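Local coordinates for protein putative oxidoreductase (Salmonella enterica subsp. enterica serovar Typhimurium, PDB 3NX4) that probably reduces acryloyl-CoA with NADPH, as a medium-chain dehydrogenase/reductase that holds the dinucleotide on a Rossmann-type domain, at residues A[186-189]-A[194-197]; A[129-134]-A[157-162]; A[64-69]-A[116-121]; A[122-127]-A[277-282]. All blocks are in the same frame, centred on the assembly; numbering follows the deposited sequence. Where two conformers were deposited one is given.

Three contacts draw on helix 118-140, which runs from the GroES-like part of the chain to the Rossmann-type part. Contact 3 sets its N-terminal turn against strand 64-72, contact 4 packs its kinked portion on helix 272-285, and contact 2 brings it to helix 158-169 at NADP. Contacts 3 and 4 have centres about 11 Å apart and touch, probably through a hydrogen bond between Asp64 OD1 and Thr126 OG1 (2.5 Å). Contacts 4 and 2, about 9 Å apart between centres, touch where Val159 CG2 lies 3.4 Å from Ala127 O. Contact 1, about 16 Å from contact 2 between centres, meets it where Tyr186 OH lies 2.7 Å from Ser161 OG, probably hydrogen-bonded.

Contact 1 (A[186-189]-A[194-197]); sequences YLKS and RILS
Ile195 puts the end of its longer branch, CD1, against two neighbouring helix side chains, Leu187 and Lys188. The closest approach is to Lys188 CG, 3.5 Å from Ile195 CD1, slightly tighter than a usual van der Waals contact. The lysine chain runs athwart the isoleucine. Along its extended part Lys188 CE lies 3.7 Å from Ile195 CD1, and the bend at the last torsion (chi4 -68°) turns Lys188 NZ back to 3.8 Å from the same methyl, which is thus flanked by the aliphatic chain rather than met by its end alone. Leu187 takes a looser part, its CB lying 4.2 Å from Ile195 CD1. One step outward, the same leucine packs on Ala176 and Ser178 of strand 174-178, and its side chain comes within about 5 Å of the bound NADP. Strand 194-197 is fixed by backbone hydrogen bonds from Arg194 and Leu196 to that neighbouring strand. The three elements form a beta-alpha-beta unit, with strand 194-197 outermost in the parallel sheet. The join is made by carbon packing, with the lysine's methylenes and the start of its ammonium end lying against Ile195; since Lys188 is exposed and Leu187 buried, it grades from surface to core.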
# COMPACT_ATOMS: atom_id res chain seq x y z
N TYR A 186 -17.70 -11.97 -22.77
CA TYR A 186 -16.33 -12.45 -22.73
C TYR A 186 -15.87 -12.54 -21.26
O TYR A 186 -15.27 -13.53 -20.86
CB TYR A 186 -15.44 -11.51 -23.55
CG TYR A 186 -13.96 -11.66 -23.32
CD1 TYR A 186 -13.24 -12.72 -23.87
CD2 TYR A 186 -13.25 -10.72 -22.57
CE1 TYR A 186 -11.87 -12.85 -23.66
CE2 TYR A 186 -11.88 -10.84 -22.36
CZ TYR A 186 -11.20 -11.91 -22.90
OH TYR A 186 -9.84 -12.02 -22.69
N LEU A 187 -16.19 -11.52 -20.46
CA LEU A 187 -15.78 -11.51 -19.05
C LEU A 187 -16.46 -12.63 -18.27
O LEU A 187 -15.83 -13.28 -17.43
CB LEU A 187 -16.07 -10.15 -18.40
CG LEU A 187 -15.23 -8.98 -18.91
CD1 LEU A 187 -15.76 -7.66 -18.38
CD2 LEU A 187 -13.75 -9.17 -18.55
N LYS A 188 -17.74 -12.85 -18.54
CA LYS A 188 -18.46 -13.96 -17.92
C LYS A 188 -17.79 -15.29 -18.27
O LYS A 188 -17.65 -16.17 -17.41
CB LYS A 188 -19.94 -13.97 -18.34
CG LYS A 188 -20.75 -12.83 -17.71
CD LYS A 188 -22.19 -12.79 -18.26
CE LYS A 188 -22.94 -11.51 -17.87
NZ LYS A 188 -23.23 -11.41 -16.40
N SER A 189 -17.35 -15.44 -19.51
CA SER A 189 -16.75 -16.70 -19.94
C SER A 189 -15.38 -16.94 -19.27
O SER A 189 -14.97 -18.08 -19.08
CB SER A 189 -16.63 -16.79 -21.46
OG SER A 189 -15.56 -15.99 -21.93
N ARG A 194 -19.58 -11.12 -11.36
CA ARG A 194 -20.34 -9.89 -11.34
C ARG A 194 -19.63 -8.96 -12.30
O ARG A 194 -18.40 -8.94 -12.34
CB ARG A 194 -20.30 -9.29 -9.92
CG ARG A 194 -21.47 -8.40 -9.59
CD ARG A 194 -21.17 -7.48 -8.42
NE ARG A 194 -20.91 -8.18 -7.17
CZ ARG A 194 -21.86 -8.66 -6.37
NH1 ARG A 194 -23.14 -8.53 -6.72
NH2 ARG A 194 -21.54 -9.26 -5.24
N ILE A 195 -20.40 -8.22 -13.09
CA ILE A 195 -19.81 -7.20 -13.96
C ILE A 195 -20.38 -5.83 -13.59
O ILE A 195 -21.59 -5.70 -13.46
CB ILE A 195 -20.03 -7.53 -15.46
CG1 ILE A 195 -19.33 -8.84 -15.82
CG2 ILE A 195 -19.49 -6.42 -16.34
CD1 ILE A 195 -19.93 -9.55 -16.99
N LEU A 196 -19.51 -4.84 -13.40
CA LEU A 196 -19.92 -3.47 -13.08
C LEU A 196 -19.43 -2.49 -14.13
O LEU A 196 -18.40 -2.72 -14.74
CB LEU A 196 -19.36 -3.03 -11.71
CG LEU A 196 -19.97 -3.54 -10.41
CD1 LEU A 196 -19.91 -5.05 -10.33
CD2 LEU A 196 -19.24 -2.94 -9.21
N SER A 197 -20.15 -1.40 -14.33
CA SER A 197 -19.75 -0.40 -15.32
C SER A 197 -18.75 0.57 -14.73
O SER A 197 -18.91 1.02 -13.60
CB SER A 197 -20.97 0.41 -15.82
OG SER A 197 -21.99 -0.45 -16.25

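Contact 2 (A[129-134]-A[157-162]); sequences FTAMLC and GGVGST. With NAP (NADP nicotinamide-adenine-dinucleotide phosphate), chain C.
Thr130 CB lies 4.2 Å from Val159 CG2, at the place where helix 118-140 comes up to NADP. In Thr130, OG1 stands beside the backbone N (chi1 -58°), with the methyl CG2 anti to that N, and OG1 is hydrogen-bonded to Thr126 O one turn back. The hydroxyl oxygen is also 3.1 Å from C4N of the nicotinamide, the carbon that carries the hydride in NADPH. Next along the helix, Ala131 aims its CB at the other helix and rests between two residues: this CB is 3.5 Å from Val159 O and 3.7 Å from Thr162 CB. Val159 CG1 adds an apolar touch on Ala131, while its CG2 turns to the cofactor. The small alanine is consistent with the close approach of the axes of the short helices 129-134 and 158-162, 8.2 Å at a crossing angle of -55°. Thr162 OG1 is occupied within its own helix, donating to Gly158 O almost in line with the carbonyl. At the start of that helix, in the glycine-rich turn of a Rossmann fold, Gly158 N donates to NADP O1A (2.9 Å). Val159 N donates to NADP O2N (2.8 Å), nearly straight at 174°. Two backbone N-H groups thus grip the pyrophosphate at a helix N-terminus, whose dipole would probably help balance its negative charge, while a seam of small side chains behind them joins the helices next to the cofactor.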
# COMPACT_ATOMS: atom_id res chain seq x y z
N PHE A 129 1.97 -12.32 -16.74
CA PHE A 129 2.99 -12.40 -15.70
C PHE A 129 2.68 -11.37 -14.60
O PHE A 129 2.70 -11.69 -13.41
CB PHE A 129 4.36 -12.17 -16.33
CG PHE A 129 5.50 -12.05 -15.35
CD1 PHE A 129 6.08 -13.19 -14.79
CD2 PHE A 129 6.04 -10.81 -15.05
CE1 PHE A 129 7.15 -13.08 -13.90
CE2 PHE A 129 7.12 -10.69 -14.17
CZ PHE A 129 7.67 -11.83 -13.59
N THR A 130 2.34 -10.16 -15.02
CA THR A 130 1.88 -9.11 -14.11
C THR A 130 0.61 -9.49 -13.31
O THR A 130 0.51 -9.24 -12.11
CB THR A 130 1.64 -7.81 -14.89
OG1 THR A 130 2.85 -7.43 -15.55
CG2 THR A 130 1.20 -6.68 -13.95
N ALA A 131 -0.38 -10.07 -13.98
CA ALA A 131 -1.59 -10.49 -13.27
C ALA A 131 -1.22 -11.47 -12.17
O ALA A 131 -1.77 -11.43 -11.06
CB ALA A 131 -2.58 -11.13 -14.22
N MSE A 132 -0.28 -12.37 -12.50
CA MSE A 132 0.15 -13.37 -11.53
C MSE A 132 0.84 -12.69 -10.33
O MSE A 132 0.58 -13.04 -9.18
CB MSE A 132 1.08 -14.40 -12.18
CG MSE A 132 1.37 -15.59 -11.29
SE MSE A 132 -0.20 -16.76 -11.01
CE MSE A 132 -0.31 -16.56 -9.19
N LEU A 133 1.73 -11.74 -10.60
CA LEU A 133 2.33 -10.98 -9.51
C LEU A 133 1.28 -10.28 -8.64
O LEU A 133 1.46 -10.17 -7.42
CB LEU A 133 3.34 -9.97 -10.03
CG LEU A 133 4.57 -10.58 -10.72
CD1 LEU A 133 5.38 -9.49 -11.40
CD2 LEU A 133 5.43 -11.37 -9.72
N CYS A 134 0.18 -9.81 -9.25
CA CYS A 134 -0.87 -9.13 -8.49
C CYS A 134 -1.63 -10.10 -7.61
O CYS A 134 -1.91 -9.82 -6.46
CB CYS A 134 -1.87 -8.43 -9.43
SG CYS A 134 -1.19 -6.99 -10.27
N GLY A 157 -9.03 -6.28 -20.58
CA GLY A 157 -7.70 -6.13 -21.17
C GLY A 157 -6.80 -7.33 -20.92
O GLY A 157 -7.26 -8.37 -20.45
N GLY A 158 -5.51 -7.19 -21.24
CA GLY A 158 -4.57 -8.29 -21.06
C GLY A 158 -4.33 -8.73 -19.62
O GLY A 158 -4.44 -9.91 -19.27
N VAL A 159 -3.95 -7.78 -18.77
CA VAL A 159 -3.73 -8.10 -17.36
C VAL A 159 -5.07 -8.52 -16.72
O VAL A 159 -5.17 -9.53 -16.00
CB VAL A 159 -3.15 -6.87 -16.59
CG1 VAL A 159 -3.12 -7.14 -15.08
CG2 VAL A 159 -1.74 -6.51 -17.10
N GLY A 160 -6.11 -7.75 -17.01
CA GLY A 160 -7.43 -8.00 -16.44
C GLY A 160 -8.00 -9.36 -16.79
O GLY A 160 -8.54 -10.05 -15.93
N SER A 161 -7.88 -9.77 -18.05
CA SER A 161 -8.40 -11.07 -18.45
C SER A 161 -7.70 -12.19 -17.69
O SER A 161 -8.34 -13.12 -17.19
CB SER A 161 -8.21 -11.29 -19.97
OG SER A 161 -9.03 -10.41 -20.71
N THR A 162 -6.37 -12.09 -17.61
CA THR A 162 -5.59 -13.13 -16.93
C THR A 162 -5.97 -13.16 -15.45
O THR A 162 -6.15 -14.22 -14.86
CB THR A 162 -4.07 -12.89 -17.08
OG1 THR A 162 -3.76 -12.55 -18.44
CG2 THR A 162 -3.30 -14.16 -16.70
PA NAP C . -5.04 -3.31 -21.91
O1A NAP C . -5.13 -4.66 -22.50
O2A NAP C . -5.15 -2.16 -22.83
O5B NAP C . -6.08 -3.17 -20.70
C5B NAP C . -6.37 -1.89 -20.21
C4B NAP C . -7.87 -1.91 -19.92
O4B NAP C . -8.20 -0.74 -19.23
C3B NAP C . -8.71 -1.92 -21.20
O3B NAP C . -9.03 -3.25 -21.57
C2B NAP C . -9.96 -1.17 -20.78
O2B NAP C . -10.84 -2.11 -20.21
C1B NAP C . -9.47 -0.27 -19.66
N9A NAP C . -9.29 1.12 -20.11
C8A NAP C . -8.66 1.55 -21.26
N7A NAP C . -8.69 2.90 -21.27
C5A NAP C . -9.31 3.33 -20.15
C6A NAP C . -9.62 4.60 -19.66
N6A NAP C . -9.28 5.69 -20.34
N1A NAP C . -10.27 4.72 -18.46
C2A NAP C . -10.62 3.60 -17.75
N3A NAP C . -10.33 2.34 -18.23
C4A NAP C . -9.69 2.22 -19.41
O3 NAP C . -3.62 -3.16 -21.15
PN NAP C . -2.75 -4.26 -20.39
O1N NAP C . -1.66 -4.75 -21.26
O2N NAP C . -3.70 -5.23 -19.80
O5D NAP C . -2.13 -3.32 -19.23
C5D NAP C . -3.01 -2.72 -18.31
C4D NAP C . -2.29 -1.61 -17.57
O4D NAP C . -1.27 -2.18 -16.79
C3D NAP C . -1.62 -0.64 -18.52
O3D NAP C . -1.69 0.67 -17.99
C2D NAP C . -0.18 -1.09 -18.55
O2D NAP C . 0.70 -0.02 -18.79
C1D NAP C . -0.02 -1.61 -17.13
N1N NAP C . 1.03 -2.62 -16.97
C2N NAP C . 2.07 -2.33 -16.13
C3N NAP C . 3.09 -3.24 -15.90
C7N NAP C . 3.87 -3.09 -14.63
O7N NAP C . 5.23 -3.45 -14.58
N7N NAP C . 3.24 -2.61 -13.56
C4N NAP C . 3.04 -4.48 -16.55
C5N NAP C . 1.97 -4.76 -17.41
C6N NAP C . 0.96 -3.82 -17.60
P2B NAP C . -12.45 -1.96 -20.39
O1X NAP C . -13.06 -3.27 -19.99
O2X NAP C . -12.95 -0.86 -19.49
O3X NAP C . -12.73 -1.64 -21.83

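Contact 3 (A[64-69]-A[116-121]); sequences DFAGTV and LSSRNA
Van der Waals packing carries the meeting of Ala66 and Ser118. Ala66 CB points from the strand to the first turn of the helix and lies 3.4 Å from Ser118 OG and 3.7 Å from Ser118 O. Ser118 stretches its hydroxyl out to the strand because OG stands anti to its own backbone N (chi1 -176°). Ser118 OG also passes 4.1 Å from Gly67 N, lying over the face of the Ala66-Gly67 peptide. The backbones come as near as 5.8 Å between the CA atoms of Ala66 and Ser118, a spacing that goes with the small side chains at both positions.

Hydrogen bonds secure each element separately, in the helix through its cap and in the strand through its sheet neighbours. Ser117 is the N-cap of the helix: its OG accepts from Asn120 N at 2.9 Å with an angle of 160°, holding the turn from which Ser118 projects. The strand is bound on both flanks by backbone hydrogen bonds, Ala66 to strand 30-39 and Gly67 to strand 82-86. A charged pair lies farther out, where Arg119 forms a salt bridge with Glu297. The arrangement is plain packing away from the cofactor, in which the capped N-terminus of helix 118-140 sits against the mixed beta-sheet of the GroES-like catalytic domain characteristic of medium-chain dehydrogenases/reductases.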
# COMPACT_ATOMS: atom_id res chain seq x y z
N ASP A 64 8.39 -8.54 -24.73
CA ASP A 64 8.32 -9.99 -24.53
C ASP A 64 8.85 -10.73 -25.75
O ASP A 64 8.77 -10.22 -26.87
CB ASP A 64 6.86 -10.45 -24.35
CG ASP A 64 6.13 -9.71 -23.25
OD1 ASP A 64 6.78 -9.22 -22.30
OD2 ASP A 64 4.88 -9.66 -23.33
N PHE A 65 9.34 -11.94 -25.54
CA PHE A 65 9.53 -12.88 -26.65
C PHE A 65 9.70 -14.30 -26.12
O PHE A 65 10.01 -14.50 -24.95
CB PHE A 65 10.69 -12.47 -27.58
CG PHE A 65 12.07 -12.58 -26.96
CD1 PHE A 65 12.63 -13.81 -26.68
CD2 PHE A 65 12.81 -11.44 -26.68
CE1 PHE A 65 13.92 -13.91 -26.12
CE2 PHE A 65 14.09 -11.53 -26.12
CZ PHE A 65 14.64 -12.77 -25.84
N ALA A 66 9.46 -15.27 -26.99
CA ALA A 66 9.78 -16.65 -26.69
C ALA A 66 10.40 -17.28 -27.94
O ALA A 66 9.94 -17.04 -29.05
CB ALA A 66 8.54 -17.41 -26.29
N GLY A 67 11.45 -18.07 -27.75
CA GLY A 67 12.10 -18.69 -28.89
C GLY A 67 13.13 -19.70 -28.47
O GLY A 67 13.15 -20.15 -27.32
N THR A 68 14.00 -20.04 -29.41
CA THR A 68 15.02 -21.06 -29.20
C THR A 68 16.40 -20.43 -29.28
O THR A 68 16.68 -19.65 -30.20
CB THR A 68 14.91 -22.16 -30.29
OG1 THR A 68 13.58 -22.67 -30.31
CG2 THR A 68 15.88 -23.29 -30.01
N VAL A 69 17.26 -20.78 -28.34
CA VAL A 69 18.63 -20.28 -28.34
C VAL A 69 19.37 -20.78 -29.58
O VAL A 69 19.44 -21.98 -29.84
CB VAL A 69 19.38 -20.72 -27.06
CG1 VAL A 69 20.86 -20.34 -27.13
CG2 VAL A 69 18.70 -20.13 -25.82
N LEU A 116 4.70 -25.62 -20.18
CA LEU A 116 4.27 -24.41 -20.88
C LEU A 116 4.83 -24.36 -22.30
O LEU A 116 6.04 -24.42 -22.48
CB LEU A 116 4.72 -23.17 -20.10
CG LEU A 116 4.16 -21.82 -20.55
CD1 LEU A 116 2.64 -21.80 -20.38
CD2 LEU A 116 4.80 -20.67 -19.77
N SER A 117 3.94 -24.25 -23.29
CA SER A 117 4.38 -24.14 -24.67
C SER A 117 4.93 -22.75 -24.93
O SER A 117 4.56 -21.80 -24.26
CB SER A 117 3.24 -24.44 -25.65
OG SER A 117 2.36 -23.33 -25.76
N SER A 118 5.82 -22.63 -25.89
CA SER A 118 6.38 -21.34 -26.28
C SER A 118 5.25 -20.38 -26.69
O SER A 118 5.26 -19.20 -26.32
CB SER A 118 7.38 -21.55 -27.44
OG SER A 118 8.01 -20.35 -27.82
N ARG A 119 4.26 -20.89 -27.42
CA ARG A 119 3.13 -20.06 -27.86
C ARG A 119 2.31 -19.56 -26.66
O ARG A 119 1.94 -18.38 -26.58
CB ARG A 119 2.23 -20.83 -28.85
CG ARG A 119 1.07 -20.00 -29.42
CD ARG A 119 0.23 -20.82 -30.40
NE ARG A 119 -0.77 -20.00 -31.08
CZ ARG A 119 -2.02 -19.81 -30.66
NH1 ARG A 119 -2.45 -20.40 -29.55
NH2 ARG A 119 -2.85 -19.04 -31.35
N ASN A 120 2.04 -20.45 -25.72
CA ASN A 120 1.27 -20.07 -24.53
C ASN A 120 2.01 -19.10 -23.61
O ASN A 120 1.39 -18.29 -22.94
CB ASN A 120 0.78 -21.29 -23.77
CG ASN A 120 -0.38 -21.97 -24.48
OD1 ASN A 120 -1.01 -21.38 -25.36
ND2 ASN A 120 -0.68 -23.21 -24.10
N ALA A 121 3.34 -19.20 -23.60
CA ALA A 121 4.17 -18.32 -22.80
C ALA A 121 3.94 -16.87 -23.21
O ALA A 121 4.01 -15.96 -22.38
CB ALA A 121 5.66 -18.69 -22.94

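Contact 4 (A[122-127]-A[277-282]); sequences MIIGTA and EAWARL
Trp279 reaches from helix 272-285 to Ile124 of helix 118-140 in an apolar helix-helix contact of the medium-chain dehydrogenase/reductase fold. The short segments run at 138° to one another, and their axes come no nearer than 11.8 Å, so long side chains have to bridge the gap. Trp279 leaves its helix with CG beside the backbone N (chi1 -77°), which carries the six-membered part of the indole across. There Trp279 CZ3 lies 3.7 Å from Ile124 CG2 and 3.9 Å from Ile124 CD1, the side chains passing alongside with their ends pointing opposite ways. The far corner of the ring, CH2, also comes within 4.3 Å of Gly125 O. That carbonyl belongs to the kink of helix 118-140, where Gly125 adopts a positive phi of 59° and the nitrogens of Thr126 and Ala127 lack bonds to the preceding turn. Beyond the contact, the indole stacks with Phe129, and Thr126 is in touch with NADP. Three residues later on the same helix, Leu282 comes at Ile124 tip to tip. Buried Ile124 is thereby held by both residues, its CG2 methyl serving each of them. Leu282 CD1 ends 3.7 Å above the plane of the Trp279 ring, near the ring's periphery, and at 3.7 Å from Ile124 CG2.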
# COMPACT_ATOMS: atom_id res chain seq x y z
N MSE A 122 3.68 -16.66 -24.49
CA MSE A 122 3.50 -15.31 -25.03
C MSE A 122 2.03 -14.86 -25.00
O MSE A 122 1.76 -13.66 -24.92
CB MSE A 122 4.08 -15.21 -26.44
CG MSE A 122 5.62 -15.22 -26.44
SE MSE A 122 6.29 -13.68 -25.47
CE MSE A 122 6.82 -14.55 -23.79
N ILE A 123 1.10 -15.80 -25.05
CA ILE A 123 -0.29 -15.44 -24.75
C ILE A 123 -0.32 -14.85 -23.34
O ILE A 123 -1.03 -13.87 -23.08
CB ILE A 123 -1.24 -16.65 -24.87
CG1 ILE A 123 -1.31 -17.10 -26.35
CG2 ILE A 123 -2.66 -16.28 -24.34
CD1 ILE A 123 -2.18 -18.31 -26.59
N ILE A 124 0.46 -15.42 -22.43
CA ILE A 124 0.62 -14.84 -21.10
C ILE A 124 1.36 -13.51 -21.19
O ILE A 124 0.79 -12.45 -20.88
CB ILE A 124 1.36 -15.80 -20.16
CG1 ILE A 124 0.52 -17.06 -19.94
CG2 ILE A 124 1.68 -15.12 -18.81
CD1 ILE A 124 1.32 -18.21 -19.31
N GLY A 125 2.62 -13.55 -21.62
CA GLY A 125 3.40 -12.34 -21.82
C GLY A 125 3.56 -11.50 -20.55
O GLY A 125 3.32 -11.98 -19.45
N THR A 126 3.95 -10.25 -20.72
CA THR A 126 4.06 -9.34 -19.58
C THR A 126 2.71 -9.15 -18.86
O THR A 126 2.67 -9.08 -17.65
CB THR A 126 4.63 -7.97 -20.01
OG1 THR A 126 6.03 -8.10 -20.24
CG2 THR A 126 4.42 -6.94 -18.92
N ALA A 127 1.62 -9.08 -19.62
CA ALA A 127 0.30 -8.84 -19.03
C ALA A 127 -0.05 -9.93 -18.03
O ALA A 127 -0.43 -9.64 -16.90
CB ALA A 127 -0.79 -8.76 -20.14
N GLU A 277 8.93 -18.10 -9.62
CA GLU A 277 7.74 -18.55 -8.91
C GLU A 277 6.47 -18.20 -9.70
O GLU A 277 5.55 -19.00 -9.83
CB GLU A 277 7.70 -17.91 -7.53
CG GLU A 277 6.59 -18.41 -6.62
CD GLU A 277 6.63 -17.74 -5.25
OE1 GLU A 277 7.52 -16.89 -5.02
OE2 GLU A 277 5.78 -18.08 -4.40
N ALA A 278 6.43 -16.98 -10.23
CA ALA A 278 5.24 -16.53 -10.95
C ALA A 278 4.99 -17.45 -12.16
O ALA A 278 3.87 -17.91 -12.38
CB ALA A 278 5.39 -15.08 -11.39
N TRP A 279 6.04 -17.73 -12.93
CA TRP A 279 5.89 -18.59 -14.11
C TRP A 279 5.40 -19.99 -13.71
O TRP A 279 4.48 -20.52 -14.31
CB TRP A 279 7.18 -18.66 -14.95
CG TRP A 279 7.36 -17.42 -15.76
CD1 TRP A 279 8.28 -16.43 -15.55
CD2 TRP A 279 6.57 -17.00 -16.88
NE1 TRP A 279 8.12 -15.43 -16.49
CE2 TRP A 279 7.07 -15.75 -17.31
CE3 TRP A 279 5.48 -17.56 -17.58
CZ2 TRP A 279 6.54 -15.06 -18.40
CZ3 TRP A 279 4.95 -16.87 -18.67
CH2 TRP A 279 5.48 -15.63 -19.06
N ALA A 280 6.01 -20.56 -12.69
CA ALA A 280 5.56 -21.85 -12.19
C ALA A 280 4.07 -21.81 -11.78
O ALA A 280 3.33 -22.75 -12.05
CB ALA A 280 6.43 -22.29 -11.02
N ARG A 281 3.64 -20.73 -11.13
CA ARG A 281 2.24 -20.61 -10.70
C ARG A 281 1.29 -20.48 -11.90
O ARG A 281 0.20 -21.07 -11.91
CB ARG A 281 2.03 -19.42 -9.75
CG ARG A 281 2.56 -19.63 -8.30
CD ARG A 281 1.66 -20.54 -7.47
NE ARG A 281 0.25 -20.10 -7.47
CZ ARG A 281 -0.26 -19.22 -6.61
NH1 ARG A 281 0.51 -18.68 -5.67
NH2 ARG A 281 -1.55 -18.88 -6.68
N LEU A 282 1.70 -19.70 -12.89
CA LEU A 282 0.92 -19.56 -14.12
C LEU A 282 0.67 -20.92 -14.79
O LEU A 282 -0.46 -21.24 -15.17
CB LEU A 282 1.62 -18.61 -15.09
CG LEU A 282 1.47 -17.12 -14.74
CD1 LEU A 282 2.56 -16.33 -15.44
CD2 LEU A 282 0.07 -16.60 -15.11